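Local coordinates for protein leucine aminopeptidase (Fimbriiglobus ruber, PDB 7D1B) that binds zinc and probably acts as a glutaminyl cyclase of the M28 peptidase family, closing N-terminal glutamine into pyroglutamate, at residues R121-P135 against V177-L191. Numbering follows the deposited sequence.
With ZN (zinc ion), chain B.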
ATOM      1  N   ARG A 121       5.967   3.482 -21.684  1.00 15.34           N
ATOM      2  CA  ARG A 121       5.349   2.159 -21.587  1.00 14.45           C
ATOM      3  C   ARG A 121       3.845   2.272 -21.817  1.00 14.54           C
ATOM      4  O   ARG A 121       3.192   3.164 -21.263  1.00 17.13           O
ATOM      5  CB  ARG A 121       5.565   1.557 -20.193  1.00 15.07           C
ATOM      6  CG  ARG A 121       7.031   1.261 -19.842  1.00 14.42           C
ATOM      7  CD  ARG A 121       7.569   0.077 -20.630  1.00 14.51           C
ATOM      8  NE  ARG A 121       8.901  -0.359 -20.188  1.00 14.14           N
ATOM      9  CZ  ARG A 121      10.036   0.176 -20.621  1.00 13.83           C
ATOM     10  NH1 ARG A 121      10.033   1.150 -21.532  1.00 14.96           N
ATOM     11  NH2 ARG A 121      11.180  -0.303 -20.175  1.00 15.30           N
ATOM     12  N   LYS A 122       3.292   1.360 -22.623  1.00 15.22           N
ATOM     13  CA  LYS A 122       1.853   1.363 -22.880  1.00 15.82           C
ATOM     14  C   LYS A 122       1.043   0.625 -21.824  1.00 15.13           C
ATOM     15  O   LYS A 122      -0.168   0.853 -21.729  1.00 16.53           O
ATOM     16  CB  LYS A 122       1.566   0.792 -24.268  1.00 17.80           C
ATOM     17  CG  LYS A 122       2.104   1.675 -25.374  1.00 18.88           C
ATOM     18  CD  LYS A 122       1.777   1.131 -26.748  1.00 21.15           C
ATOM     19  CE  LYS A 122       2.459   1.949 -27.845  1.00 22.04           C
ATOM     20  NZ  LYS A 122       2.104   1.464 -29.194  1.00 23.83           N
ATOM     21  N   ALA A 123       1.662  -0.248 -21.042  1.00 13.42           N
ATOM     22  CA  ALA A 123       1.002  -0.907 -19.921  1.00 13.91           C
ATOM     23  C   ALA A 123       1.744  -0.508 -18.661  1.00 12.72           C
ATOM     24  O   ALA A 123       2.980  -0.486 -18.659  1.00 13.21           O
ATOM     25  CB  ALA A 123       1.062  -2.426 -20.075  1.00 15.14           C
ATOM     26  N   ARG A 124       0.999  -0.218 -17.593  1.00 12.55           N
ATOM     27  CA  ARG A 124       1.583   0.165 -16.321  1.00 12.35           C
ATOM     28  C   ARG A 124       0.978  -0.661 -15.198  1.00 11.81           C
ATOM     29  O   ARG A 124      -0.216  -0.981 -15.213  1.00 12.91           O
ATOM     30  CB  ARG A 124       1.361   1.652 -16.020  1.00 12.91           C
ATOM     31  CG  ARG A 124       1.860   2.589 -17.109  1.00 13.23           C
ATOM     32  CD  ARG A 124       1.860   4.085 -16.694  1.00 13.23           C
ATOM     33  NE  ARG A 124       2.880   4.346 -15.688  1.00 12.91           N
ATOM     34  CZ  ARG A 124       4.189   4.379 -15.934  1.00 12.88           C
ATOM     35  NH1 ARG A 124       4.648   4.250 -17.177  1.00 14.43           N
ATOM     36  NH2 ARG A 124       5.037   4.529 -14.919  1.00 13.84           N
ATOM     37  N   LEU A 125       1.821  -1.008 -14.229  1.00 11.27           N
ATOM     38  CA  LEU A 125       1.418  -1.631 -12.981  1.00 11.66           C
ATOM     39  C   LEU A 125       1.453  -0.603 -11.868  1.00 11.33           C
ATOM     40  O   LEU A 125       2.240   0.344 -11.899  1.00 12.22           O
ATOM     41  CB  LEU A 125       2.356  -2.777 -12.619  1.00 11.98           C
ATOM     42  CG  LEU A 125       2.435  -3.953 -13.584  1.00 12.88           C
ATOM     43  CD1 LEU A 125       3.383  -5.005 -13.024  1.00 14.11           C
ATOM     44  CD2 LEU A 125       1.069  -4.560 -13.870  1.00 15.01           C
ATOM     45  N   ILE A 126       0.656  -0.864 -10.838  1.00 11.30           N
ATOM     46  CA  ILE A 126       0.643  -0.069  -9.619  1.00 10.96           C
ATOM     47  C   ILE A 126       1.111  -0.923  -8.448  1.00 10.96           C
ATOM     48  O   ILE A 126       0.649  -2.056  -8.276  1.00 11.11           O
ATOM     49  CB  ILE A 126      -0.782   0.450  -9.336  1.00 11.34           C
ATOM     50  CG1 ILE A 126      -1.206   1.462 -10.408  1.00 12.71           C
ATOM     51  CG2 ILE A 126      -0.874   1.019  -7.921  1.00 12.25           C
ATOM     52  CD1 ILE A 126      -2.691   1.688 -10.457  1.00 13.89           C
ATOM     53  N   VAL A 127       1.989  -0.358  -7.621  1.00 10.49           N
ATOM     54  CA  VAL A 127       2.239  -0.836  -6.265  1.00 10.35           C
ATOM     55  C   VAL A 127       1.708   0.265  -5.375  1.00 10.44           C
ATOM     56  O   VAL A 127       2.107   1.426  -5.531  1.00 10.86           O
ATOM     57  CB  VAL A 127       3.743  -1.074  -6.012  1.00 11.54           C
ATOM     58  CG1 VAL A 127       3.961  -1.457  -4.554  1.00 12.43           C
ATOM     59  CG2 VAL A 127       4.304  -2.127  -6.966  1.00 12.73           C
ATOM     60  N   CYS A 128       0.796  -0.069  -4.456  1.00 10.21           N
ATOM     61  CA  CYS A 128       0.107   0.990  -3.724  1.00 10.52           C
ATOM     62  C   CYS A 128      -0.013   0.656  -2.241  1.00 10.51           C
ATOM     63  O   CYS A 128       0.149  -0.490  -1.808  1.00 10.99           O
ATOM     64  CB  CYS A 128      -1.245   1.360  -4.380  1.00 11.22           C
ATOM     65  SG  CYS A 128      -2.446   0.039  -4.477  1.00 11.43           S
ATOM     66  N   SER A 129      -0.336   1.698  -1.477  1.00 10.80           N
ATOM     67  CA  SER A 129      -0.490   1.617  -0.029  1.00 10.90           C
ATOM     68  C   SER A 129      -1.205   2.890   0.379  1.00 11.07           C
ATOM     69  O   SER A 129      -1.039   3.912  -0.278  1.00 11.63           O
ATOM     70  CB  SER A 129       0.894   1.599   0.631  1.00 11.92           C
ATOM     71  OG  SER A 129       0.808   1.546   2.038  1.00 12.62           O
ATOM     72  N   HIS A 130      -1.950   2.853   1.488  1.00 10.85           N
ATOM     73  CA  HIS A 130      -2.343   4.133   2.075  1.00 11.16           C
ATOM     74  C   HIS A 130      -1.171   4.697   2.869  1.00 10.56           C
ATOM     75  O   HIS A 130      -0.210   3.985   3.184  1.00 11.52           O
ATOM     76  CB  HIS A 130      -3.654   4.049   2.881  1.00 11.27           C
ATOM     77  CG  HIS A 130      -3.511   3.583   4.304  1.00 11.39           C
ATOM     78  ND1 HIS A 130      -3.706   4.427   5.378  1.00 12.39           N
ATOM     79  CD2 HIS A 130      -3.294   2.354   4.831  1.00 12.38           C
ATOM     80  CE1 HIS A 130      -3.586   3.741   6.503  1.00 13.07           C
ATOM     81  NE2 HIS A 130      -3.334   2.481   6.200  1.00 12.55           N
ATOM     82  N   TYR A 131      -1.229   5.995   3.173  1.00 11.31           N
ATOM     83  CA  TYR A 131      -0.182   6.584   3.994  1.00 11.59           C
ATOM     84  C   TYR A 131      -0.709   7.581   5.018  1.00 11.66           C
ATOM     85  O   TYR A 131       0.088   8.105   5.799  1.00 12.60           O
ATOM     86  CB  TYR A 131       0.994   7.152   3.173  1.00 12.35           C
ATOM     87  CG  TYR A 131       0.795   8.459   2.422  1.00 11.62           C
ATOM     88  CD1 TYR A 131      -0.432   8.847   1.880  1.00 13.57           C
ATOM     89  CD2 TYR A 131       1.877   9.285   2.210  1.00 12.76           C
ATOM     90  CE1 TYR A 131      -0.560  10.053   1.172  1.00 12.90           C
ATOM     91  CE2 TYR A 131       1.760  10.477   1.513  1.00 14.80           C
ATOM     92  CZ  TYR A 131       0.543  10.860   0.996  1.00 13.15           C
ATOM     93  OH  TYR A 131       0.471  12.052   0.310  1.00 14.68           O
ATOM     94  N   ASP A 132      -2.014   7.846   5.063  1.00 11.94           N
ATOM     95  CA  ASP A 132      -2.571   8.521   6.227  1.00 12.18           C
ATOM     96  C   ASP A 132      -2.596   7.547   7.397  1.00 12.19           C
ATOM     97  O   ASP A 132      -2.645   6.334   7.214  1.00 14.81           O
ATOM     98  CB  ASP A 132      -3.976   9.047   5.929  1.00 12.84           C
ATOM     99  CG  ASP A 132      -4.980   7.928   5.688  1.00 12.31           C
ATOM    100  OD1 ASP A 132      -4.713   7.024   4.848  1.00 12.83           O
ATOM    101  OD2 ASP A 132      -6.064   7.964   6.313  1.00 12.85           O
ATOM    102  N   THR A 133      -2.557   8.071   8.613  1.00 12.28           N
ATOM    103  CA  THR A 133      -2.692   7.217   9.785  1.00 12.85           C
ATOM    104  C   THR A 133      -4.027   7.486  10.458  1.00 12.09           C
ATOM    105  O   THR A 133      -4.503   8.629  10.510  1.00 12.91           O
ATOM    106  CB  THR A 133      -1.516   7.344  10.763  1.00 13.66           C
ATOM    107  OG1 THR A 133      -1.405   8.689  11.258  1.00 13.98           O
ATOM    108  CG2 THR A 133      -0.203   6.935  10.089  1.00 14.85           C
ATOM    109  N   ARG A 134      -4.630   6.431  10.977  1.00 12.97           N
ATOM    110  CA  ARG A 134      -5.932   6.547  11.612  1.00 13.35           C
ATOM    111  C   ARG A 134      -5.832   7.474  12.823  1.00 13.46           C
ATOM    112  O   ARG A 134      -4.843   7.427  13.560  1.00 14.01           O
ATOM    113  CB  ARG A 134      -6.372   5.166  12.077  1.00 13.94           C
ATOM    114  CG  ARG A 134      -7.846   5.054  12.372  1.00 14.17           C
ATOM    115  CD  ARG A 134      -8.187   3.627  12.802  1.00 14.90           C
ATOM    116  NE  ARG A 134      -9.592   3.507  13.144  1.00 15.05           N
ATOM    117  CZ  ARG A 134     -10.557   3.071  12.341  1.00 14.49           C
ATOM    118  NH1 ARG A 134     -11.814   3.063  12.785  1.00 15.96           N
ATOM    119  NH2 ARG A 134     -10.292   2.678  11.100  1.00 15.71           N
ATOM    120  N   PRO A 135      -6.836   8.318  13.073  1.00 13.55           N
ATOM    121  CA  PRO A 135      -6.700   9.279  14.179  1.00 14.68           C
ATOM    122  C   PRO A 135      -6.548   8.633  15.540  1.00 14.99           C
ATOM    123  O   PRO A 135      -5.928   9.237  16.422  1.00 17.78           O
ATOM    124  CB  PRO A 135      -7.969  10.137  14.067  1.00 15.06           C
ATOM    125  CG  PRO A 135      -8.276  10.103  12.576  1.00 15.53           C
ATOM    126  CD  PRO A 135      -7.958   8.667  12.181  1.00 13.97           C
ATOM    127  N   VAL A 177       6.856  -3.068 -18.416  1.00 12.13           N
ATOM    128  CA  VAL A 177       5.707  -2.272 -18.004  1.00 12.54           C
ATOM    129  C   VAL A 177       6.181  -1.056 -17.222  1.00 12.13           C
ATOM    130  O   VAL A 177       7.243  -1.061 -16.596  1.00 12.72           O
ATOM    131  CB  VAL A 177       4.719  -3.110 -17.163  1.00 12.52           C
ATOM    132  CG1 VAL A 177       4.067  -4.184 -18.028  1.00 15.24           C
ATOM    133  CG2 VAL A 177       5.401  -3.717 -15.942  1.00 14.32           C
ATOM    134  N   GLY A 178       5.373  -0.007 -17.227  1.00 11.85           N
ATOM    135  CA  GLY A 178       5.593   1.067 -16.283  1.00 12.50           C
ATOM    136  C   GLY A 178       5.281   0.601 -14.877  1.00 10.90           C
ATOM    137  O   GLY A 178       4.525  -0.356 -14.681  1.00 11.75           O
ATOM    138  N   VAL A 179       5.857   1.282 -13.879  1.00 11.33           N
ATOM    139  CA  VAL A 179       5.521   0.982 -12.484  1.00 11.74           C
ATOM    140  C   VAL A 179       5.265   2.293 -11.766  1.00 10.77           C
ATOM    141  O   VAL A 179       6.154   3.148 -11.699  1.00 11.67           O
ATOM    142  CB  VAL A 179       6.622   0.177 -11.768  1.00 11.89           C
ATOM    143  CG1 VAL A 179       6.211  -0.093 -10.312  1.00 14.02           C
ATOM    144  CG2 VAL A 179       6.875  -1.131 -12.483  1.00 12.60           C
ATOM    145  N   ASP A 180       4.057   2.445 -11.216  1.00 11.45           N
ATOM    146  CA  ASP A 180       3.703   3.604 -10.406  1.00 11.45           C
ATOM    147  C   ASP A 180       3.541   3.168  -8.958  1.00 10.80           C
ATOM    148  O   ASP A 180       2.750   2.258  -8.665  1.00 12.19           O
ATOM    149  CB  ASP A 180       2.414   4.252 -10.906  1.00 12.53           C
ATOM    150  CG  ASP A 180       2.607   4.882 -12.256  1.00 13.32           C
ATOM    151  OD1 ASP A 180       3.732   5.350 -12.521  1.00 14.56           O
ATOM    152  OD2 ASP A 180       1.668   4.897 -13.070  1.00 14.60           O
ATOM    153  N   PHE A 181       4.314   3.789  -8.066  1.00 10.96           N
ATOM    154  CA  PHE A 181       4.095   3.663  -6.632  1.00 10.66           C
ATOM    155  C   PHE A 181       3.037   4.702  -6.278  1.00 10.85           C
ATOM    156  O   PHE A 181       3.245   5.901  -6.515  1.00 12.55           O
ATOM    157  CB  PHE A 181       5.376   4.003  -5.873  1.00 11.47           C
ATOM    158  CG  PHE A 181       6.500   2.994  -5.997  1.00 11.06           C
ATOM    159  CD1 PHE A 181       6.393   1.821  -6.749  1.00 11.56           C
ATOM    160  CD2 PHE A 181       7.697   3.235  -5.318  1.00 12.36           C
ATOM    161  CE1 PHE A 181       7.468   0.902  -6.812  1.00 12.36           C
ATOM    162  CE2 PHE A 181       8.753   2.325  -5.378  1.00 12.90           C
ATOM    163  CZ  PHE A 181       8.645   1.166  -6.115  1.00 12.74           C
ATOM    164  N   VAL A 182       1.901   4.263  -5.757  1.00 11.10           N
ATOM    165  CA  VAL A 182       0.801   5.172  -5.467  1.00 11.19           C
ATOM    166  C   VAL A 182       0.522   5.109  -3.969  1.00 11.53           C
ATOM    167  O   VAL A 182       0.254   4.029  -3.419  1.00 11.80           O
ATOM    168  CB  VAL A 182      -0.458   4.840  -6.291  1.00 12.36           C
ATOM    169  CG1 VAL A 182      -1.582   5.820  -5.960  1.00 13.63           C
ATOM    170  CG2 VAL A 182      -0.126   4.837  -7.796  1.00 12.47           C
ATOM    171  N   LEU A 183       0.575   6.272  -3.318  1.00 11.30           N
ATOM    172  CA  LEU A 183       0.274   6.414  -1.899  1.00 11.57           C
ATOM    173  C   LEU A 183      -1.061   7.135  -1.765  1.00 11.50           C
ATOM    174  O   LEU A 183      -1.200   8.300  -2.179  1.00 12.30           O
ATOM    175  CB  LEU A 183       1.392   7.179  -1.198  1.00 13.30           C
ATOM    176  CG  LEU A 183       2.658   6.315  -1.128  1.00 13.75           C
ATOM    177  CD1 LEU A 183       3.868   7.189  -0.938  1.00 19.77           C
ATOM    178  CD2 LEU A 183       2.523   5.291  -0.031  1.00 17.21           C
ATOM    179  N   PHE A 184      -2.051   6.428  -1.217  1.00 11.11           N
ATOM    180  CA  PHE A 184      -3.397   6.970  -1.053  1.00 11.18           C
ATOM    181  C   PHE A 184      -3.533   7.697   0.275  1.00 11.15           C
ATOM    182  O   PHE A 184      -3.276   7.124   1.343  1.00 11.62           O
ATOM    183  CB  PHE A 184      -4.436   5.856  -1.069  1.00 12.04           C
ATOM    184  CG  PHE A 184      -4.456   5.039  -2.334  1.00 11.39           C
ATOM    185  CD1 PHE A 184      -4.652   5.628  -3.586  1.00 12.24           C
ATOM    186  CD2 PHE A 184      -4.296   3.657  -2.271  1.00 12.41           C
ATOM    187  CE1 PHE A 184      -4.688   4.846  -4.737  1.00 12.48           C
ATOM    188  CE2 PHE A 184      -4.342   2.881  -3.418  1.00 12.89           C
ATOM    189  CZ  PHE A 184      -4.531   3.475  -4.645  1.00 12.66           C
ATOM    190  N   ASP A 185      -3.983   8.948   0.214  1.00 11.44           N
ATOM    191  CA  ASP A 185      -4.405   9.641   1.417  1.00 11.32           C
ATOM    192  C   ASP A 185      -5.809   9.175   1.817  1.00 11.98           C
ATOM    193  O   ASP A 185      -6.535   8.542   1.040  1.00 12.36           O
ATOM    194  CB  ASP A 185      -4.410  11.145   1.145  1.00 12.47           C
ATOM    195  CG  ASP A 185      -4.198  12.005   2.398  1.00 12.29           C
ATOM    196  OD1 ASP A 185      -4.328  11.516   3.552  1.00 12.58           O
ATOM    197  OD2 ASP A 185      -3.882  13.206   2.206  1.00 13.31           O
ATOM    198  N   GLY A 186      -6.187   9.500   3.045  1.00 12.10           N
ATOM    199  CA  GLY A 186      -7.579   9.422   3.446  1.00 12.61           C
ATOM    200  C   GLY A 186      -8.188   8.042   3.364  1.00 12.12           C
ATOM    201  O   GLY A 186      -9.402   7.915   3.154  1.00 12.28           O
ATOM    202  N   GLU A 187      -7.387   6.987   3.555  1.00 11.85           N
ATOM    203  CA  GLU A 187      -8.001   5.667   3.635  1.00 12.13           C
ATOM    204  C   GLU A 187      -8.854   5.539   4.886  1.00 11.74           C
ATOM    205  O   GLU A 187      -9.931   4.943   4.844  1.00 12.68           O
ATOM    206  CB  GLU A 187      -6.964   4.551   3.607  1.00 13.05           C
ATOM    207  CG  GLU A 187      -7.615   3.171   3.503  1.00 14.76           C
ATOM    208  CD  GLU A 187      -7.405   2.330   4.696  1.00 18.10           C
ATOM    209  OE1 GLU A 187      -6.403   2.511   5.413  1.00 20.34           O
ATOM    210  OE2 GLU A 187      -8.272   1.468   4.916  1.00 23.25           O
ATOM    211  N   GLU A 188      -8.375   6.058   6.014  1.00 12.29           N
ATOM    212  CA  GLU A 188      -9.073   5.856   7.276  1.00 12.27           C
ATOM    213  C   GLU A 188      -8.907   7.078   8.179  1.00 12.61           C
ATOM    214  O   GLU A 188      -8.434   7.003   9.322  1.00 13.00           O
ATOM    215  CB  GLU A 188      -8.713   4.522   7.927  1.00 13.96           C
ATOM    216  CG  GLU A 188      -7.257   4.299   8.227  1.00 15.17           C
ATOM    217  CD  GLU A 188      -7.053   2.931   8.862  1.00 15.95           C
ATOM    218  OE1 GLU A 188      -8.070   2.292   9.280  1.00 18.31           O
ATOM    219  OE2 GLU A 188      -5.891   2.448   8.936  1.00 16.25           O
ATOM    220  N   TYR A 189      -9.387   8.213   7.668  1.00 12.39           N
ATOM    221  CA  TYR A 189      -9.476   9.458   8.422  1.00 12.82           C
ATOM    222  C   TYR A 189     -10.722   9.394   9.306  1.00 12.86           C
ATOM    223  O   TYR A 189     -11.700  10.127   9.127  1.00 12.92           O
ATOM    224  CB  TYR A 189      -9.500  10.618   7.434  1.00 13.03           C
ATOM    225  CG  TYR A 189      -9.605  11.991   8.049  1.00 12.94           C
ATOM    226  CD1 TYR A 189      -8.662  12.444   8.957  1.00 13.95           C
ATOM    227  CD2 TYR A 189     -10.649  12.843   7.705  1.00 14.16           C
ATOM    228  CE1 TYR A 189      -8.763  13.712   9.526  1.00 14.71           C
ATOM    229  CE2 TYR A 189     -10.751  14.113   8.256  1.00 15.34           C
ATOM    230  CZ  TYR A 189      -9.794  14.546   9.167  1.00 14.69           C
ATOM    231  OH  TYR A 189      -9.847  15.802   9.732  1.00 16.42           O
ATOM    232  N   ILE A 190     -10.698   8.461  10.253  1.00 12.85           N
ATOM    233  CA  ILE A 190     -11.890   8.096  11.013  1.00 13.30           C
ATOM    234  C   ILE A 190     -11.876   8.858  12.331  1.00 13.63           C
ATOM    235  O   ILE A 190     -11.168   8.490  13.279  1.00 14.78           O
ATOM    236  CB  ILE A 190     -11.990   6.586  11.235  1.00 13.16           C
ATOM    237  CG1 ILE A 190     -11.890   5.820   9.911  1.00 13.64           C
ATOM    238  CG2 ILE A 190     -13.286   6.255  12.000  1.00 15.18           C
ATOM    239  CD1 ILE A 190     -12.871   6.248   8.806  1.00 14.13           C
ATOM    240  N   LEU A 191     -12.667   9.930  12.396  1.00 14.33           N
ATOM    241  CA  LEU A 191     -12.820  10.686  13.629  1.00 15.62           C
ATOM    242  C   LEU A 191     -13.953  10.137  14.473  1.00 16.45           C
ATOM    243  O   LEU A 191     -13.870  10.157  15.706  1.00 19.29           O
ATOM    244  CB  LEU A 191     -13.027  12.173  13.302  1.00 16.99           C
ATOM    245  CG  LEU A 191     -11.841  12.813  12.559  1.00 17.63           C
ATOM    246  CD1 LEU A 191     -12.201  14.183  11.989  1.00 19.29           C
ATOM    247  CD2 LEU A 191     -10.613  12.916  13.463  1.00 18.78           C
TER
HETATM  248 ZN    ZN B 801      -5.901   0.654   9.701  1.00 16.73          ZN
HETATM  249  O   HOH W   1      -3.736   3.946   9.913  1.00 13.64           O
HETATM  250  O   HOH W   2      -6.518  -1.036   8.605  1.00 14.76           O
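Two neighbouring parallel strands of the central mixed sheet, 123-130 and 178-184, run together into the zinc site of this M28-family enzyme. An unbroken ladder joins them, from Gly178 N to Ala123 O (2.8 Å) up to Tyr131 N on Phe184 O. At its start Arg124 grips Asp180 side-on in a salt bridge: NE reaches OD2 and NH2 reaches OD1, each at 2.9 Å, and NH2 also bonds Trp117 O of strand 108-117. Both carboxylate oxygens are met from above their plane; Ser116 OG is a second partner for OD1 and Tyr226 OH for OD2. Gly178 CA lies over one guanidinium face. Farther along, Leu183 CB sits over the centre of the Tyr131 ring, 3.9 Å from its centroid, a CH-pi contact. Beyond the strands Asp132 ties the two loops together. Its OD1 takes His130 ND1 (2.8 Å) and Glu187 N from opposite faces of the carboxylate, while OD2 offers its syn lone pair to Glu188 N (3.0 Å). His130, bonded through NE2 to the zinc ligand Asp155, carries Glu187 OE1 above its ring centre. Glu188, its chain extended beyond CG (chi2 180°), carries its carboxylate out to zinc, bound through OE2 (1.9 Å). Arg134 NH2 salt-bridges OE1 (2.9 Å) on the anti side, tilted out of the carboxylate plane. Asp155, His309 and water 2 complete the zinc shell. Zinc ligands on loops following parallel strands of a mixed sheet are characteristic of M28-family zinc exopeptidases and their relatives.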